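Local coordinates for protein peptide ABC transporter permease (Staphylococcus hominis, PDB 6EXS) that probably carries peptides across the membrane as a POT-family member of the major facilitator superfamily, and binds a thioalcohol-conjugated peptide, at residues A[89-94]-A[126-131]; A[98-103]-A[118-123]. All coordinates share one frame; numbering follows the deposited sequence.

Both contacts join antiparallel helices 74-106 and 110-137, their centres about 12 Å apart. Contact 2 is nearer the turn between them; contact 1 lies farther along, where they cross more steeply (134° against 159° between segment directions) with axes just as close (7.0 and 7.3 Å). Each is mainly buried, yet each has an edge reached by monoolein, and neither has a hydrogen bond between its segments. Contact 1 combines aliphatic packing with polar groups, one bonded to both helices: the N131 amide reaches L127 O and G77 O. Contact 2 is held by apolar touches, two of them methyls over ring faces, F120 and H102. They meet where M128 SD comes within 3.9 Å of I98 CD1.

Contact 1: A[89-94]-A[126-131]. With OLC ((2R)-2,3-dihydroxypropyl (9Z)-octadec-9-enoate), chain M.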
ATOM      1  N   GLY A  89     -21.392   5.723   1.340  1.00 38.86           N
ATOM      2  CA  GLY A  89     -21.150   7.149   1.179  1.00 39.00           C
ATOM      3  C   GLY A  89     -19.675   7.473   1.103  1.00 43.31           C
ATOM      4  O   GLY A  89     -19.251   8.189   0.194  1.00 43.50           O
ATOM      5  N   ALA A  90     -18.882   6.880   2.027  1.00 39.84           N
ATOM      6  CA  ALA A  90     -17.426   7.005   2.141  1.00 38.87           C
ATOM      7  C   ALA A  90     -16.674   6.466   0.903  1.00 42.50           C
ATOM      8  O   ALA A  90     -15.707   7.103   0.468  1.00 41.99           O
ATOM      9  CB  ALA A  90     -16.939   6.316   3.409  1.00 39.39           C
ATOM     10  N   THR A  91     -17.127   5.314   0.331  1.00 38.48           N
ATOM     11  CA  THR A  91     -16.560   4.695  -0.883  1.00 37.52           C
ATOM     12  C   THR A  91     -16.787   5.646  -2.084  1.00 43.50           C
ATOM     13  O   THR A  91     -15.893   5.808  -2.914  1.00 42.33           O
ATOM     14  CB  THR A  91     -17.214   3.294  -1.150  1.00 38.31           C
ATOM     15  OG1 THR A  91     -17.020   2.441  -0.025  1.00 33.73           O
ATOM     16  CG2 THR A  91     -16.684   2.604  -2.423  1.00 31.90           C
ATOM     17  N   LEU A  92     -17.993   6.256  -2.161  1.00 42.61           N
ATOM     18  CA  LEU A  92     -18.413   7.159  -3.233  1.00 43.18           C
ATOM     19  C   LEU A  92     -17.704   8.507  -3.153  1.00 47.26           C
ATOM     20  O   LEU A  92     -17.211   8.989  -4.178  1.00 46.39           O
ATOM     21  CB  LEU A  92     -19.952   7.317  -3.239  1.00 44.41           C
ATOM     22  CG  LEU A  92     -20.623   8.212  -4.313  1.00 49.58           C
ATOM     23  CD1 LEU A  92     -20.104   7.930  -5.724  1.00 48.83           C
ATOM     24  CD2 LEU A  92     -22.121   8.040  -4.284  1.00 51.91           C
ATOM     25  N   LEU A  93     -17.650   9.115  -1.948  1.00 44.06           N
ATOM     26  CA  LEU A  93     -16.956  10.387  -1.772  1.00 43.88           C
ATOM     27  C   LEU A  93     -15.474  10.194  -2.065  1.00 45.95           C
ATOM     28  O   LEU A  93     -14.899  10.990  -2.802  1.00 46.23           O
ATOM     29  CB  LEU A  93     -17.194  10.998  -0.379  1.00 44.65           C
ATOM     30  CG  LEU A  93     -16.643  12.416  -0.162  1.00 49.50           C
ATOM     31  CD1 LEU A  93     -17.152  13.386  -1.220  1.00 50.01           C
ATOM     32  CD2 LEU A  93     -16.999  12.923   1.212  1.00 53.01           C
ATOM     33  N   GLY A  94     -14.912   9.084  -1.582  1.00 40.14           N
ATOM     34  CA  GLY A  94     -13.529   8.711  -1.836  1.00 38.34           C
ATOM     35  C   GLY A  94     -13.219   8.649  -3.316  1.00 41.21           C
ATOM     36  O   GLY A  94     -12.285   9.303  -3.777  1.00 41.48           O
ATOM     37  N   GLY A 126      -8.156   7.080   1.745  1.00 35.44           N
ATOM     38  CA  GLY A 126      -8.487   6.808   3.140  1.00 34.92           C
ATOM     39  C   GLY A 126      -9.966   6.552   3.319  1.00 38.48           C
ATOM     40  O   GLY A 126     -10.353   5.752   4.167  1.00 39.46           O
ATOM     41  N   LEU A 127     -10.800   7.187   2.471  1.00 34.65           N
ATOM     42  CA  LEU A 127     -12.256   7.038   2.468  1.00 34.88           C
ATOM     43  C   LEU A 127     -12.727   5.807   1.679  1.00 37.98           C
ATOM     44  O   LEU A 127     -13.641   5.107   2.115  1.00 37.17           O
ATOM     45  CB  LEU A 127     -12.934   8.303   1.907  1.00 35.37           C
ATOM     46  CG  LEU A 127     -13.023   9.527   2.817  1.00 40.66           C
ATOM     47  CD1 LEU A 127     -13.502  10.724   2.037  1.00 40.68           C
ATOM     48  CD2 LEU A 127     -13.979   9.283   3.983  1.00 44.56           C
ATOM     49  N   MET A 128     -12.129   5.565   0.509  1.00 33.34           N
ATOM     50  CA  MET A 128     -12.517   4.464  -0.344  1.00 32.64           C
ATOM     51  C   MET A 128     -11.909   3.127   0.050  1.00 38.20           C
ATOM     52  O   MET A 128     -12.656   2.148   0.128  1.00 38.66           O
ATOM     53  CB  MET A 128     -12.221   4.783  -1.818  1.00 34.27           C
ATOM     54  CG  MET A 128     -12.968   3.899  -2.785  1.00 37.46           C
ATOM     55  SD  MET A 128     -12.425   4.186  -4.471  1.00 41.13           S
ATOM     56  CE  MET A 128     -13.106   2.756  -5.275  1.00 37.40           C
ATOM     57  N   LYS A 129     -10.564   3.060   0.236  1.00 34.71           N
ATOM     58  CA  LYS A 129      -9.823   1.809   0.491  1.00 34.23           C
ATOM     59  C   LYS A 129     -10.391   0.901   1.601  1.00 39.63           C
ATOM     60  O   LYS A 129     -10.729  -0.237   1.264  1.00 40.29           O
ATOM     61  CB  LYS A 129      -8.339   2.054   0.749  1.00 35.26           C
ATOM     62  CG  LYS A 129      -7.433   1.355  -0.215  1.00 37.54           C
ATOM     63  CD  LYS A 129      -6.474   2.358  -0.798  1.00 38.55           C
ATOM     64  CE  LYS A 129      -5.246   1.662  -1.279  1.00 34.72           C
ATOM     65  NZ  LYS A 129      -4.382   2.565  -2.071  1.00 40.58           N
ATOM     66  N   PRO A 130     -10.505   1.303   2.897  1.00 35.53           N
ATOM     67  CA  PRO A 130     -10.994   0.344   3.892  1.00 35.52           C
ATOM     68  C   PRO A 130     -12.479   0.018   3.773  1.00 39.77           C
ATOM     69  O   PRO A 130     -12.915  -1.054   4.199  1.00 39.62           O
ATOM     70  CB  PRO A 130     -10.662   1.033   5.219  1.00 37.44           C
ATOM     71  CG  PRO A 130     -10.713   2.476   4.910  1.00 41.43           C
ATOM     72  CD  PRO A 130     -10.163   2.594   3.534  1.00 36.65           C
ATOM     73  N   ASN A 131     -13.242   0.938   3.170  1.00 35.91           N
ATOM     74  CA  ASN A 131     -14.691   0.879   3.076  1.00 35.66           C
ATOM     75  C   ASN A 131     -15.218  -0.009   1.963  1.00 39.30           C
ATOM     76  O   ASN A 131     -16.212  -0.702   2.204  1.00 39.74           O
ATOM     77  CB  ASN A 131     -15.253   2.280   3.033  1.00 32.41           C
ATOM     78  CG  ASN A 131     -15.043   2.903   4.399  1.00 44.24           C
ATOM     79  OD1 ASN A 131     -15.172   2.231   5.438  1.00 39.24           O
ATOM     80  ND2 ASN A 131     -14.600   4.140   4.447  1.00 28.66           N
TER
HETATM   81  C24 OLC M 512     -23.591  10.626   2.972  1.00 91.91           C
HETATM   82  C5  OLC M 512     -20.518  15.025  -3.935  1.00 88.98           C
HETATM   83  C4  OLC M 512     -20.145  13.590  -3.602  1.00 88.47           C
HETATM   84  C3  OLC M 512     -21.058  12.945  -2.573  1.00 88.87           C
HETATM   85  C2  OLC M 512     -20.628  11.530  -2.212  1.00 89.52           C
HETATM   86  C21 OLC M 512     -21.818  10.735   1.190  1.00 92.63           C
HETATM   87  C1  OLC M 512     -21.499  10.856  -1.189  1.00 91.54           C
HETATM   88  C22 OLC M 512     -23.105  11.327   1.720  1.00 93.01           C
HETATM   89  O19 OLC M 512     -22.152   9.866  -1.399  1.00 92.03           O
HETATM   90  O25 OLC M 512     -24.045   9.306   2.697  1.00 90.64           O
HETATM   91  O23 OLC M 512     -22.911  12.720   1.989  1.00 93.88           O
HETATM   92  O20 OLC M 512     -21.421  11.470   0.005  1.00 92.72           O
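With CG placed beside its own backbone N (chi1 -69°), N131 turns its amide back along the helix, bringing ND2 to 3.4 Å from A90 CB. In M128, CG lies anti to the backbone N (chi1 -162°) and the chain runs on extended, with CG 3.5 Å from T91 O and 4.0 Å from T91 CG2. L127 points its CB at the facing helix, 3.8 Å from G94 CA, while its side chain crosses that of L93 at an angle, CD1 lying 4.2 Å from L93 CG. The missing side chain at G94 matters, because a CB there would run into M128 N; the nearest CA pair, T91 and M128, is 4.1 Å apart. This is close, glycine-mediated packing of antiparallel neighbours in a major facilitator superfamily bundle. N131 ND2 also donates to L127 O at 2.7 Å (N-H...O angle 152°), with the donor tilted from the carbonyl plane. A second bond from ND2 to G77 O ties the amide to helix 74-106, and T91 OG1, 3.5 Å from N131 CB, bonds to T87 O. P130 accompanies a kink, its N and that of N131 lacking a bond to the preceding turn. On the outer side, a monoolein chain lies along L93. M128 reaches V24 and E28 of helix 16-44, so the contact sits between that helix and a lipid-lined flank.

Contact 2: A[98-103]-A[118-123]; sequences IIIGHI and MFFIII. With OLC ((2R)-2,3-dihydroxypropyl (9Z)-octadec-9-enoate), chain E.
The two helical segments run nearly antiparallel, 159° between their directions with axes 7.3 Å apart, and G101 faces F120 with their CA atoms 4.8 Å from each other. G101 permits this close, glycine-mediated packing of neighbours in the major facilitator superfamily bundle: a CB on it would clash with I121 CG1. F120 packs its CB against the glycine, 3.7 Å from G101 N, and I100 CG2 sits over the centre of its ring, 3.7 Å from the centroid and 6° off the normal, a CH-pi contact. F119 CD2 lies above the opposite face, so the ring is held between two side chains. A second CH-pi contact forms on the other flank, where I121 CD1 stands 4.1 Å from the centroid of the H102 imidazole, again over the face. I121 CG1 is beside the backbone N (chi1 -68°), which sets CG1 3.8 Å from I98 O and leaves CD1 against the G101 carbonyl carbon. On the phenylalanine side, monoolein carbons line the F119 and F120 rings, C12 lying in plane at the edge of F120. I98 and H102 meet helices 16-44 and 178-204, while I121 touches Y66 of helix 56-72, so all three helices meet this pair.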
ATOM      1  N   ILE A  98     -10.699  10.966  -5.425  1.00 35.95           N
ATOM      2  CA  ILE A  98      -9.598  10.307  -6.142  1.00 34.54           C
ATOM      3  C   ILE A  98      -9.547  10.798  -7.614  1.00 40.43           C
ATOM      4  O   ILE A  98      -8.458  11.134  -8.091  1.00 39.43           O
ATOM      5  CB  ILE A  98      -9.655   8.754  -5.995  1.00 35.89           C
ATOM      6  CG1 ILE A  98      -9.220   8.320  -4.587  1.00 34.49           C
ATOM      7  CG2 ILE A  98      -8.822   8.032  -7.079  1.00 35.42           C
ATOM      8  CD1 ILE A  98      -9.706   6.938  -4.171  1.00 40.28           C
ATOM      9  N   ILE A  99     -10.723  10.881  -8.309  1.00 38.49           N
ATOM     10  CA  ILE A  99     -10.816  11.385  -9.700  1.00 39.11           C
ATOM     11  C   ILE A  99     -10.303  12.842  -9.799  1.00 42.53           C
ATOM     12  O   ILE A  99      -9.658  13.190 -10.790  1.00 41.22           O
ATOM     13  CB  ILE A  99     -12.243  11.244 -10.292  1.00 43.47           C
ATOM     14  CG1 ILE A  99     -12.644   9.782 -10.337  1.00 44.95           C
ATOM     15  CG2 ILE A  99     -12.331  11.830 -11.711  1.00 45.77           C
ATOM     16  CD1 ILE A  99     -14.113   9.502 -10.419  1.00 58.18           C
ATOM     17  N   ILE A 100     -10.607  13.685  -8.775  1.00 38.92           N
ATOM     18  CA  ILE A 100     -10.191  15.088  -8.731  1.00 38.79           C
ATOM     19  C   ILE A 100      -8.665  15.164  -8.684  1.00 40.91           C
ATOM     20  O   ILE A 100      -8.076  15.929  -9.447  1.00 40.25           O
ATOM     21  CB  ILE A 100     -10.918  15.893  -7.612  1.00 42.49           C
ATOM     22  CG1 ILE A 100     -12.455  15.874  -7.833  1.00 43.20           C
ATOM     23  CG2 ILE A 100     -10.387  17.342  -7.515  1.00 43.63           C
ATOM     24  CD1 ILE A 100     -13.342  16.434  -6.647  1.00 48.07           C
ATOM     25  N   GLY A 101      -8.053  14.308  -7.857  1.00 36.37           N
ATOM     26  CA  GLY A 101      -6.605  14.173  -7.732  1.00 35.36           C
ATOM     27  C   GLY A 101      -5.939  13.775  -9.035  1.00 39.96           C
ATOM     28  O   GLY A 101      -4.845  14.238  -9.340  1.00 41.29           O
ATOM     29  N   HIS A 102      -6.591  12.932  -9.827  1.00 36.84           N
ATOM     30  CA  HIS A 102      -6.060  12.522 -11.120  1.00 37.04           C
ATOM     31  C   HIS A 102      -6.179  13.665 -12.139  1.00 42.17           C
ATOM     32  O   HIS A 102      -5.282  13.823 -12.974  1.00 42.02           O
ATOM     33  CB  HIS A 102      -6.733  11.231 -11.620  1.00 37.27           C
ATOM     34  CG  HIS A 102      -6.301   9.984 -10.899  1.00 39.82           C
ATOM     35  ND1 HIS A 102      -5.077   9.389 -11.152  1.00 40.89           N
ATOM     36  CD2 HIS A 102      -6.973   9.221 -10.004  1.00 41.27           C
ATOM     37  CE1 HIS A 102      -5.032   8.311 -10.385  1.00 39.64           C
ATOM     38  NE2 HIS A 102      -6.148   8.170  -9.675  1.00 40.16           N
ATOM     39  N   ILE A 103      -7.259  14.481 -12.046  1.00 38.84           N
ATOM     40  CA  ILE A 103      -7.461  15.634 -12.928  1.00 39.77           C
ATOM     41  C   ILE A 103      -6.378  16.698 -12.637  1.00 45.40           C
ATOM     42  O   ILE A 103      -5.809  17.241 -13.583  1.00 45.55           O
ATOM     43  CB  ILE A 103      -8.931  16.168 -12.906  1.00 43.58           C
ATOM     44  CG1 ILE A 103      -9.897  15.119 -13.524  1.00 44.04           C
ATOM     45  CG2 ILE A 103      -9.071  17.505 -13.653  1.00 44.83           C
ATOM     46  CD1 ILE A 103     -11.373  15.241 -13.105  1.00 49.07           C
ATOM     47  N   MET A 118      -1.921  14.854  -4.677  1.00 42.26           N
ATOM     48  CA  MET A 118      -1.556  14.036  -3.522  1.00 41.96           C
ATOM     49  C   MET A 118      -2.585  14.178  -2.417  1.00 44.53           C
ATOM     50  O   MET A 118      -3.050  13.169  -1.913  1.00 43.27           O
ATOM     51  CB  MET A 118      -0.153  14.390  -3.027  1.00 45.12           C
ATOM     52  CG  MET A 118       0.944  13.642  -3.765  1.00 49.36           C
ATOM     53  SD  MET A 118       2.624  14.230  -3.439  1.00 55.72           S
ATOM     54  CE  MET A 118       2.701  14.117  -1.573  1.00 53.10           C
ATOM     55  N   PHE A 119      -3.008  15.425  -2.122  1.00 40.90           N
ATOM     56  CA  PHE A 119      -4.009  15.784  -1.121  1.00 40.49           C
ATOM     57  C   PHE A 119      -5.357  15.063  -1.366  1.00 42.93           C
ATOM     58  O   PHE A 119      -5.873  14.425  -0.446  1.00 41.52           O
ATOM     59  CB  PHE A 119      -4.183  17.325  -1.070  1.00 42.93           C
ATOM     60  CG  PHE A 119      -5.359  17.839  -0.270  1.00 44.91           C
ATOM     61  CD1 PHE A 119      -5.295  17.920   1.116  1.00 48.59           C
ATOM     62  CD2 PHE A 119      -6.530  18.240  -0.901  1.00 47.49           C
ATOM     63  CE1 PHE A 119      -6.385  18.393   1.856  1.00 50.45           C
ATOM     64  CE2 PHE A 119      -7.622  18.704  -0.162  1.00 51.00           C
ATOM     65  CZ  PHE A 119      -7.543  18.775   1.210  1.00 49.70           C
ATOM     66  N   PHE A 120      -5.905  15.161  -2.598  1.00 38.17           N
ATOM     67  CA  PHE A 120      -7.179  14.540  -2.971  1.00 36.68           C
ATOM     68  C   PHE A 120      -7.100  13.008  -3.006  1.00 38.43           C
ATOM     69  O   PHE A 120      -8.048  12.339  -2.586  1.00 36.93           O
ATOM     70  CB  PHE A 120      -7.699  15.113  -4.304  1.00 38.46           C
ATOM     71  CG  PHE A 120      -8.282  16.508  -4.221  1.00 40.25           C
ATOM     72  CD1 PHE A 120      -9.496  16.737  -3.584  1.00 43.25           C
ATOM     73  CD2 PHE A 120      -7.641  17.582  -4.820  1.00 42.60           C
ATOM     74  CE1 PHE A 120     -10.037  18.023  -3.512  1.00 45.04           C
ATOM     75  CE2 PHE A 120      -8.178  18.871  -4.742  1.00 46.44           C
ATOM     76  CZ  PHE A 120      -9.374  19.082  -4.090  1.00 45.07           C
ATOM     77  N   ILE A 121      -5.961  12.445  -3.477  1.00 34.18           N
ATOM     78  CA  ILE A 121      -5.800  10.990  -3.518  1.00 32.58           C
ATOM     79  C   ILE A 121      -5.562  10.439  -2.096  1.00 37.18           C
ATOM     80  O   ILE A 121      -6.160   9.410  -1.775  1.00 37.72           O
ATOM     81  CB  ILE A 121      -4.782  10.498  -4.583  1.00 34.57           C
ATOM     82  CG1 ILE A 121      -5.346  10.775  -6.011  1.00 34.86           C
ATOM     83  CG2 ILE A 121      -4.439   8.991  -4.407  1.00 33.16           C
ATOM     84  CD1 ILE A 121      -4.304  10.859  -7.166  1.00 39.98           C
ATOM     85  N   ILE A 122      -4.790  11.140  -1.223  1.00 33.46           N
ATOM     86  CA  ILE A 122      -4.593  10.706   0.176  1.00 33.23           C
ATOM     87  C   ILE A 122      -5.959  10.610   0.893  1.00 38.98           C
ATOM     88  O   ILE A 122      -6.265   9.570   1.473  1.00 38.73           O
ATOM     89  CB  ILE A 122      -3.556  11.558   0.972  1.00 36.13           C
ATOM     90  CG1 ILE A 122      -2.122  11.264   0.500  1.00 35.36           C
ATOM     91  CG2 ILE A 122      -3.679  11.310   2.503  1.00 37.94           C
ATOM     92  CD1 ILE A 122      -1.160  12.410   0.686  1.00 39.10           C
ATOM     93  N   ILE A 123      -6.783  11.675   0.788  1.00 36.57           N
ATOM     94  CA  ILE A 123      -8.096  11.780   1.416  1.00 37.61           C
ATOM     95  C   ILE A 123      -9.099  10.800   0.804  1.00 41.38           C
ATOM     96  O   ILE A 123      -9.795  10.108   1.552  1.00 42.06           O
ATOM     97  CB  ILE A 123      -8.614  13.252   1.439  1.00 42.03           C
ATOM     98  CG1 ILE A 123      -7.683  14.118   2.326  1.00 42.67           C
ATOM     99  CG2 ILE A 123     -10.091  13.309   1.938  1.00 44.08           C
ATOM    100  CD1 ILE A 123      -8.128  15.489   2.573  1.00 50.94           C
TER
HETATM  101  C10 OLC E 504      -6.902  22.212  -2.851  1.00 74.22           C
HETATM  102  C9  OLC E 504      -6.126  21.779  -1.868  1.00 73.26           C
HETATM  103  C11 OLC E 504      -6.590  22.203  -4.322  1.00 75.21           C
HETATM  104  C8  OLC E 504      -4.754  21.185  -1.997  1.00 72.82           C
HETATM  105  C24 OLC E 504       4.913  26.421  -4.827  1.00 89.85           C
HETATM  106  C12 OLC E 504      -7.738  22.679  -5.211  1.00 76.58           C
HETATM  107  C7  OLC E 504      -3.687  21.914  -1.186  1.00 73.12           C
HETATM  108  C13 OLC E 504      -7.468  22.498  -6.698  1.00 76.55           C
HETATM  109  C6  OLC E 504      -2.259  21.613  -1.623  1.00 73.54           C
HETATM  110  C5  OLC E 504      -1.753  22.467  -2.782  1.00 74.71           C
HETATM  111  C4  OLC E 504      -1.131  23.795  -2.367  1.00 77.25           C
HETATM  112  C3  OLC E 504       0.355  23.730  -2.036  1.00 79.49           C
HETATM  113  C2  OLC E 504       1.253  23.973  -3.246  1.00 81.60           C
HETATM  114  C21 OLC E 504       4.871  24.000  -4.052  1.00 86.64           C
HETATM  115  C1  OLC E 504       2.726  23.851  -2.975  1.00 83.61           C
HETATM  116  C22 OLC E 504       5.585  25.337  -4.005  1.00 88.98           C
HETATM  117  O19 OLC E 504       3.214  23.477  -1.939  1.00 84.00           O
HETATM  118  O25 OLC E 504       5.076  26.202  -6.225  1.00 89.26           O
HETATM  119  O23 OLC E 504       5.733  25.758  -2.646  1.00 90.03           O
HETATM  120  O20 OLC E 504       3.437  24.212  -4.053  1.00 85.36           O